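Local structure of type III effector HopU1 (Pseudomonas syringae pv. tomato, 3U0J) at residues 91-103 and 230-243. The protein probably transfers ADP-ribose from NAD+ to arginine residues of target proteins, acting as a bacterial type III effector against plant immunity. Residues are numbered along the deposited sequence; the frame is centred on the assembly and turned at random.
Sequences ECSAIYMHTAQDY and ISGSSQAPSEEEIM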
ATOM      1  N   GLU A  91     -12.898  -3.231  -5.580  1.00 12.84           N
ATOM      2  CA  GLU A  91     -11.796  -2.326  -5.285  1.00 13.35           C
ATOM      3  C   GLU A  91     -11.636  -2.129  -3.786  1.00 13.37           C
ATOM      4  O   GLU A  91     -10.524  -2.185  -3.245  1.00 12.44           O
ATOM      5  CB  GLU A  91     -11.975  -0.996  -6.014  1.00 12.07           C
ATOM      6  CG  GLU A  91     -11.557  -1.078  -7.463  1.00 13.61           C
ATOM      7  CD  GLU A  91     -12.350  -0.177  -8.390  1.00 17.05           C
ATOM      8  OE1 GLU A  91     -13.369   0.402  -7.948  1.00 21.60           O
ATOM      9  OE2 GLU A  91     -11.944  -0.037  -9.566  1.00 16.50           O
ATOM     10  N   CYS A  92     -12.748  -1.922  -3.100  1.00 14.75           N
ATOM     11  CA  CYS A  92     -12.675  -1.854  -1.643  1.00 17.68           C
ATOM     12  C   CYS A  92     -11.986  -3.096  -1.105  1.00 14.55           C
ATOM     13  O   CYS A  92     -11.081  -3.000  -0.286  1.00 14.82           O
ATOM     14  CB  CYS A  92     -14.063  -1.708  -1.034  1.00 16.55           C
ATOM     15  SG  CYS A  92     -14.808  -0.142  -1.451  1.00 18.16           S
ATOM     16  N   SER A  93     -12.414  -4.257  -1.597  1.00 14.21           N
ATOM     17  CA  SER A  93     -11.877  -5.546  -1.159  1.00 15.78           C
ATOM     18  C   SER A  93     -10.371  -5.664  -1.410  1.00 16.12           C
ATOM     19  O   SER A  93      -9.636  -6.207  -0.585  1.00 14.54           O
ATOM     20  CB  SER A  93     -12.617  -6.705  -1.846  1.00 13.92           C
ATOM     21  OG  SER A  93     -14.006  -6.643  -1.589  1.00 14.29           O
ATOM     22  N   ALA A  94      -9.919  -5.165  -2.556  1.00 16.51           N
ATOM     23  CA  ALA A  94      -8.511  -5.213  -2.873  1.00 12.42           C
ATOM     24  C   ALA A  94      -7.759  -4.350  -1.855  1.00 15.83           C
ATOM     25  O   ALA A  94      -6.726  -4.760  -1.329  1.00 16.05           O
ATOM     26  CB  ALA A  94      -8.273  -4.750  -4.270  1.00 10.18           C
ATOM     27  N   ILE A  95      -8.275  -3.167  -1.539  1.00 14.17           N
ATOM     28  CA  ILE A  95      -7.590  -2.358  -0.535  1.00 14.68           C
ATOM     29  C   ILE A  95      -7.580  -3.094   0.804  1.00 15.42           C
ATOM     30  O   ILE A  95      -6.536  -3.248   1.436  1.00 15.90           O
ATOM     31  CB  ILE A  95      -8.265  -1.023  -0.317  1.00 15.36           C
ATOM     32  CG1 ILE A  95      -8.086  -0.116  -1.522  1.00 12.71           C
ATOM     33  CG2 ILE A  95      -7.713  -0.368   0.926  1.00 18.87           C
ATOM     34  CD1 ILE A  95      -8.997   1.080  -1.455  1.00 10.63           C
ATOM     35  N   TYR A  96      -8.754  -3.542   1.233  1.00 14.59           N
ATOM     36  CA  TYR A  96      -8.873  -4.272   2.490  1.00 16.32           C
ATOM     37  C   TYR A  96      -7.860  -5.414   2.555  1.00 17.96           C
ATOM     38  O   TYR A  96      -7.064  -5.486   3.488  1.00 18.54           O
ATOM     39  CB  TYR A  96     -10.292  -4.818   2.665  1.00 14.29           C
ATOM     40  CG  TYR A  96     -10.550  -5.477   4.006  1.00 15.39           C
ATOM     41  CD1 TYR A  96     -10.193  -6.798   4.233  1.00 17.18           C
ATOM     42  CD2 TYR A  96     -11.177  -4.784   5.035  1.00 16.07           C
ATOM     43  CE1 TYR A  96     -10.439  -7.413   5.461  1.00 16.68           C
ATOM     44  CE2 TYR A  96     -11.433  -5.381   6.258  1.00 14.10           C
ATOM     45  CZ  TYR A  96     -11.064  -6.693   6.475  1.00 17.52           C
ATOM     46  OH  TYR A  96     -11.308  -7.291   7.704  1.00 16.43           O
ATOM     47  N   MET A  97      -7.887  -6.292   1.553  1.00 18.30           N
ATOM     48  CA  MET A  97      -7.055  -7.489   1.557  1.00 16.88           C
ATOM     49  C   MET A  97      -5.579  -7.132   1.555  1.00 18.36           C
ATOM     50  O   MET A  97      -4.766  -7.848   2.138  1.00 21.22           O
ATOM     51  CB  MET A  97      -7.378  -8.392   0.373  1.00 14.60           C
ATOM     52  CG  MET A  97      -8.697  -9.114   0.517  1.00 14.06           C
ATOM     53  SD  MET A  97      -9.123 -10.075  -0.939  1.00  4.43           S
ATOM     54  CE  MET A  97      -9.842 -11.454  -0.085  1.00 13.49           C
ATOM     55  N   HIS A  98      -5.232  -6.014   0.933  1.00 15.38           N
ATOM     56  CA  HIS A  98      -3.837  -5.575   0.923  1.00 15.27           C
ATOM     57  C   HIS A  98      -3.364  -5.011   2.277  1.00 20.45           C
ATOM     58  O   HIS A  98      -2.168  -5.071   2.586  1.00 23.00           O
ATOM     59  CB  HIS A  98      -3.619  -4.551  -0.182  1.00 13.40           C
ATOM     60  CG  HIS A  98      -2.189  -4.384  -0.583  1.00 16.19           C
ATOM     61  ND1 HIS A  98      -1.574  -5.211  -1.495  1.00 16.56           N
ATOM     62  CD2 HIS A  98      -1.258  -3.470  -0.214  1.00 16.11           C
ATOM     63  CE1 HIS A  98      -0.320  -4.821  -1.666  1.00 14.30           C
ATOM     64  NE2 HIS A  98      -0.106  -3.762  -0.907  1.00 14.40           N
ATOM     65  N   THR A  99      -4.283  -4.466   3.077  1.00 17.26           N
ATOM     66  CA  THR A  99      -3.918  -3.858   4.356  1.00 16.90           C
ATOM     67  C   THR A  99      -3.984  -4.870   5.492  1.00 21.08           C
ATOM     68  O   THR A  99      -3.691  -4.549   6.651  1.00 19.82           O
ATOM     69  CB  THR A  99      -4.853  -2.690   4.726  1.00 19.09           C
ATOM     70  OG1 THR A  99      -6.198  -3.169   4.905  1.00 17.00           O
ATOM     71  CG2 THR A  99      -4.817  -1.618   3.670  1.00 16.34           C
ATOM     72  N   ALA A 100      -4.380  -6.093   5.152  1.00 18.79           N
ATOM     73  CA  ALA A 100      -4.609  -7.124   6.152  1.00 18.42           C
ATOM     74  C   ALA A 100      -3.426  -8.058   6.269  1.00 19.63           C
ATOM     75  O   ALA A 100      -2.526  -8.062   5.439  1.00 20.26           O
ATOM     76  CB  ALA A 100      -5.866  -7.922   5.820  1.00 18.61           C
ATOM     77  N   GLN A 101      -3.459  -8.886   7.299  1.00 23.69           N
ATOM     78  CA  GLN A 101      -2.359  -9.781   7.580  1.00 20.48           C
ATOM     79  C   GLN A 101      -2.861 -11.212   7.467  1.00 22.27           C
ATOM     80  O   GLN A 101      -2.117 -12.134   7.783  1.00 23.01           O
ATOM     81  CB  GLN A 101      -1.876  -9.530   9.005  1.00 20.81           C
ATOM     82  CG  GLN A 101      -0.392  -9.306   9.163  1.00 26.87           C
ATOM     83  CD  GLN A 101       0.096  -7.962   8.598  1.00 34.98           C
ATOM     84  OE1 GLN A 101      -0.610  -6.940   8.648  1.00 27.62           O
ATOM     85  NE2 GLN A 101       1.327  -7.963   8.074  1.00 32.58           N
ATOM     86  N   ASP A 102      -4.109 -11.394   7.014  1.00 18.35           N
ATOM     87  CA  ASP A 102      -4.791 -12.686   7.082  1.00 15.14           C
ATOM     88  C   ASP A 102      -4.880 -13.486   5.817  1.00 17.95           C
ATOM     89  O   ASP A 102      -5.425 -14.579   5.857  1.00 21.29           O
ATOM     90  CB  ASP A 102      -6.242 -12.519   7.485  1.00 21.55           C
ATOM     91  CG  ASP A 102      -6.431 -11.545   8.589  1.00 31.11           C
ATOM     92  OD1 ASP A 102      -5.548 -11.498   9.482  1.00 35.43           O
ATOM     93  OD2 ASP A 102      -7.471 -10.838   8.559  1.00 22.96           O
ATOM     94  N   TYR A 103      -4.433 -12.951   4.685  1.00 18.55           N
ATOM     95  CA  TYR A 103      -4.568 -13.692   3.422  1.00 16.21           C
ATOM     96  C   TYR A 103      -3.205 -14.064   2.870  1.00 16.03           C
ATOM     97  O   TYR A 103      -2.245 -13.299   2.992  1.00 14.54           O
ATOM     98  CB  TYR A 103      -5.363 -12.891   2.377  1.00 13.18           C
ATOM     99  CG  TYR A 103      -6.607 -12.295   2.951  1.00 13.18           C
ATOM    100  CD1 TYR A 103      -7.761 -13.032   3.028  1.00 15.59           C
ATOM    101  CD2 TYR A 103      -6.613 -11.016   3.469  1.00 14.29           C
ATOM    102  CE1 TYR A 103      -8.892 -12.516   3.574  1.00 16.71           C
ATOM    103  CE2 TYR A 103      -7.747 -10.487   4.020  1.00 15.51           C
ATOM    104  CZ  TYR A 103      -8.891 -11.245   4.067  1.00 14.70           C
ATOM    105  OH  TYR A 103     -10.050 -10.749   4.616  1.00 13.25           O
ATOM    106  N   ILE A 230      -7.252   5.607   2.017  1.00 17.43           N
ATOM    107  CA  ILE A 230      -7.950   4.339   1.963  1.00 18.11           C
ATOM    108  C   ILE A 230      -8.464   3.926   3.346  1.00 21.66           C
ATOM    109  O   ILE A 230      -8.891   2.784   3.560  1.00 19.26           O
ATOM    110  CB  ILE A 230      -6.980   3.250   1.508  1.00 20.40           C
ATOM    111  CG1 ILE A 230      -5.819   3.152   2.514  1.00 16.02           C
ATOM    112  CG2 ILE A 230      -6.489   3.524   0.079  1.00 15.08           C
ATOM    113  CD1 ILE A 230      -5.019   1.911   2.404  1.00 13.08           C
ATOM    114  N   SER A 231      -8.403   4.844   4.299  1.00 20.91           N
ATOM    115  CA  SER A 231      -8.827   4.512   5.648  1.00 23.50           C
ATOM    116  C   SER A 231     -10.239   3.918   5.678  1.00 20.76           C
ATOM    117  O   SER A 231     -10.555   3.126   6.550  1.00 21.19           O
ATOM    118  CB  SER A 231      -8.735   5.730   6.554  1.00 20.30           C
ATOM    119  OG  SER A 231      -9.524   6.780   6.043  1.00 22.53           O
ATOM    120  N   GLY A 232     -11.078   4.284   4.719  1.00 17.13           N
ATOM    121  CA  GLY A 232     -12.429   3.743   4.673  1.00 19.89           C
ATOM    122  C   GLY A 232     -12.511   2.253   4.368  1.00 17.15           C
ATOM    123  O   GLY A 232     -13.386   1.561   4.870  1.00 16.58           O
ATOM    124  N   SER A 233     -11.583   1.773   3.549  1.00 18.33           N
ATOM    125  CA  SER A 233     -11.532   0.383   3.126  1.00 16.46           C
ATOM    126  C   SER A 233     -10.534  -0.440   3.902  1.00 16.99           C
ATOM    127  O   SER A 233     -10.518  -1.658   3.785  1.00 15.67           O
ATOM    128  CB  SER A 233     -11.089   0.330   1.677  1.00 18.50           C
ATOM    129  OG  SER A 233     -12.161   0.661   0.833  1.00 29.69           O
ATOM    130  N   SER A 234      -9.664   0.233   4.647  1.00 24.81           N
ATOM    131  CA  SER A 234      -8.594  -0.433   5.373  1.00 22.93           C
ATOM    132  C   SER A 234      -9.120  -1.346   6.481  1.00 20.16           C
ATOM    133  O   SER A 234     -10.158  -1.072   7.083  1.00 21.74           O
ATOM    134  CB  SER A 234      -7.644   0.597   5.958  1.00 24.70           C
ATOM    135  OG  SER A 234      -6.554  -0.063   6.585  1.00 31.49           O
ATOM    136  N   GLN A 235      -8.414  -2.441   6.729  1.00 19.02           N
ATOM    137  CA  GLN A 235      -8.797  -3.354   7.796  1.00 20.70           C
ATOM    138  C   GLN A 235      -8.642  -2.644   9.129  1.00 25.20           C
ATOM    139  O   GLN A 235      -9.336  -2.949  10.115  1.00 24.74           O
ATOM    140  CB  GLN A 235      -7.924  -4.608   7.793  1.00 19.17           C
ATOM    141  CG  GLN A 235      -8.300  -5.558   8.907  1.00 17.31           C
ATOM    142  CD  GLN A 235      -7.508  -6.844   8.894  1.00 19.79           C
ATOM    143  OE1 GLN A 235      -8.077  -7.928   8.716  1.00 16.77           O
ATOM    144  NE2 GLN A 235      -6.191  -6.742   9.102  1.00 18.51           N
ATOM    145  N   ALA A 236      -7.703  -1.700   9.139  1.00 28.68           N
ATOM    146  CA  ALA A 236      -7.450  -0.853  10.295  1.00 33.55           C
ATOM    147  C   ALA A 236      -7.513   0.636   9.922  1.00 30.37           C
ATOM    148  O   ALA A 236      -6.489   1.288   9.727  1.00 32.23           O
ATOM    149  CB  ALA A 236      -6.108  -1.204  10.926  1.00 38.09           C
ATOM    150  N   PRO A 237      -8.736   1.169   9.824  1.00 29.16           N
ATOM    151  CA  PRO A 237      -8.999   2.589   9.562  1.00 29.66           C
ATOM    152  C   PRO A 237      -8.265   3.515  10.546  1.00 40.28           C
ATOM    153  O   PRO A 237      -7.706   4.533  10.128  1.00 42.41           O
ATOM    154  CB  PRO A 237     -10.520   2.701   9.763  1.00 32.36           C
ATOM    155  CG  PRO A 237     -11.062   1.297   9.492  1.00 26.39           C
ATOM    156  CD  PRO A 237      -9.979   0.383  10.000  1.00 29.72           C
ATOM    157  N   SER A 238      -8.283   3.161  11.835  1.00 45.75           N
ATOM    158  CA  SER A 238      -7.589   3.906  12.893  1.00 38.68           C
ATOM    159  C   SER A 238      -6.100   4.136  12.598  1.00 38.06           C
ATOM    160  O   SER A 238      -5.488   5.037  13.174  1.00 39.63           O
ATOM    161  CB  SER A 238      -7.714   3.155  14.221  1.00 38.91           C
ATOM    162  OG  SER A 238      -6.938   1.957  14.203  1.00 42.19           O
ATOM    163  N   GLU A 239      -5.512   3.301  11.741  1.00 33.61           N
ATOM    164  CA  GLU A 239      -4.132   3.504  11.318  1.00 33.52           C
ATOM    165  C   GLU A 239      -4.036   4.747  10.422  1.00 30.50           C
ATOM    166  O   GLU A 239      -2.948   5.237  10.166  1.00 30.02           O
ATOM    167  CB  GLU A 239      -3.564   2.251  10.625  1.00 34.69           C
ATOM    168  CG  GLU A 239      -3.139   1.124  11.581  1.00 39.51           C
ATOM    169  CD  GLU A 239      -3.014  -0.264  10.898  1.00 59.01           C
ATOM    170  OE1 GLU A 239      -3.220  -0.368   9.660  1.00 52.77           O
ATOM    171  OE2 GLU A 239      -2.716  -1.262  11.609  1.00 55.30           O
ATOM    172  N   GLU A 240      -5.183   5.249   9.964  1.00 30.02           N
ATOM    173  CA  GLU A 240      -5.273   6.497   9.191  1.00 31.93           C
ATOM    174  C   GLU A 240      -4.302   6.576   8.020  1.00 33.69           C
ATOM    175  O   GLU A 240      -3.649   7.608   7.824  1.00 35.25           O
ATOM    176  CB  GLU A 240      -5.072   7.726  10.080  1.00 34.56           C
ATOM    177  CG  GLU A 240      -6.243   8.061  10.993  1.00 42.31           C
ATOM    178  CD  GLU A 240      -6.187   9.504  11.526  1.00 53.16           C
ATOM    179  OE1 GLU A 240      -5.445  10.342  10.947  1.00 51.00           O
ATOM    180  OE2 GLU A 240      -6.901   9.805  12.518  1.00 47.38           O
ATOM    181  N   GLU A 241      -4.227   5.509   7.228  1.00 27.81           N
ATOM    182  CA  GLU A 241      -3.232   5.431   6.169  1.00 24.46           C
ATOM    183  C   GLU A 241      -3.562   6.090   4.814  1.00 22.01           C
ATOM    184  O   GLU A 241      -4.702   6.162   4.378  1.00 20.18           O
ATOM    185  CB  GLU A 241      -2.764   3.995   5.977  1.00 21.45           C
ATOM    186  CG  GLU A 241      -3.859   3.004   5.951  1.00 30.52           C
ATOM    187  CD  GLU A 241      -3.352   1.585   6.164  1.00 44.10           C
ATOM    188  OE1 GLU A 241      -4.000   0.879   6.988  1.00 41.41           O
ATOM    189  OE2 GLU A 241      -2.320   1.192   5.518  1.00 33.19           O
ATOM    190  N   ILE A 242      -2.506   6.586   4.183  1.00 20.55           N
ATOM    191  CA  ILE A 242      -2.528   7.088   2.831  1.00 17.59           C
ATOM    192  C   ILE A 242      -1.629   6.142   2.030  1.00 18.81           C
ATOM    193  O   ILE A 242      -0.524   5.825   2.486  1.00 17.01           O
ATOM    194  CB  ILE A 242      -1.920   8.482   2.805  1.00 17.22           C
ATOM    195  CG1 ILE A 242      -2.673   9.413   3.752  1.00 19.24           C
ATOM    196  CG2 ILE A 242      -1.911   9.023   1.408  1.00 18.69           C
ATOM    197  CD1 ILE A 242      -4.139   9.489   3.467  1.00 25.86           C
ATOM    198  N   MET A 243      -2.100   5.667   0.869  1.00 15.64           N
ATOM    199  CA  MET A 243      -1.355   4.691   0.052  1.00 14.61           C
ATOM    200  C   MET A 243      -0.984   5.345  -1.280  1.00 18.68           C
ATOM    201  O   MET A 243      -1.760   6.151  -1.805  1.00 19.89           O
ATOM    202  CB  MET A 243      -2.196   3.415  -0.163  1.00 13.35           C
ATOM    203  CG  MET A 243      -1.512   2.246  -0.926  1.00 16.19           C
ATOM    204  SD  MET A 243      -2.460   0.684  -1.019  1.00  6.71           S
ATOM    205  CE  MET A 243      -2.265   0.050   0.632  1.00 12.83           C
TER
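Cys-92 and Tyr-96 of helix 89-99 lie against Ser-233 and Ser-234, with CA atoms 4.8 Å apart at Tyr-96 and Ser-234; strand 241-243 stands further back, its axis at 112° to that of helix segment 91-99. The main polar link is at Thr-99. Its OG1 accepts a hydrogen bond from the backbone N of Gln-235 at 3.0 Å, nearly straight (172°). The same hydroxyl donates to Tyr-96 O at 2.9 Å, one turn back. With chi1 at 63°, OG1 lies between its own N and carbonyl carbon, where it can serve both partners. Tyr-96 O also accepts from Thr-99 N, from the same face.

CB of Gln-235 sits over one face of the Tyr-96 ring, off centre, in a CH-pi contact 4.1 Å from the centroid. Ser-233 O meets the ring at its edge, near the plane. Leu-63 and Leu-68 also touch this tyrosine.

CG2 of Ile-95 packs on CB of Ser-233 and on CB of Ile-230, the latter at 3.7 Å. The tips of Thr-99 CG2 and Ile-230 CD1 meet. CE of Met-243 comes obliquely to CD2 of His-98 at 3.8 Å. His-98 ND1 is hydrogen-bonded to His-147 NE2.

Ser-234 OG accepts from Ala-236 N in an ST turn and donates to Glu-241 OE1 at 2.8 Å, from above the carboxylate plane.

Glu-239 and Glu-241 match the Glu-x-Glu motif of arginine-specific ADP-ribosyltransferases, in which the second glutamate is the catalytic one. By this analogy, the contact joins the helix to the loop leading into the probable active site. Thr-99 anchors the backbone at Gln-235, and the adjacent Ser-234 holds one oxygen of Glu-241; the helix is thus probably linked to that carboxylate indirectly, through this loop.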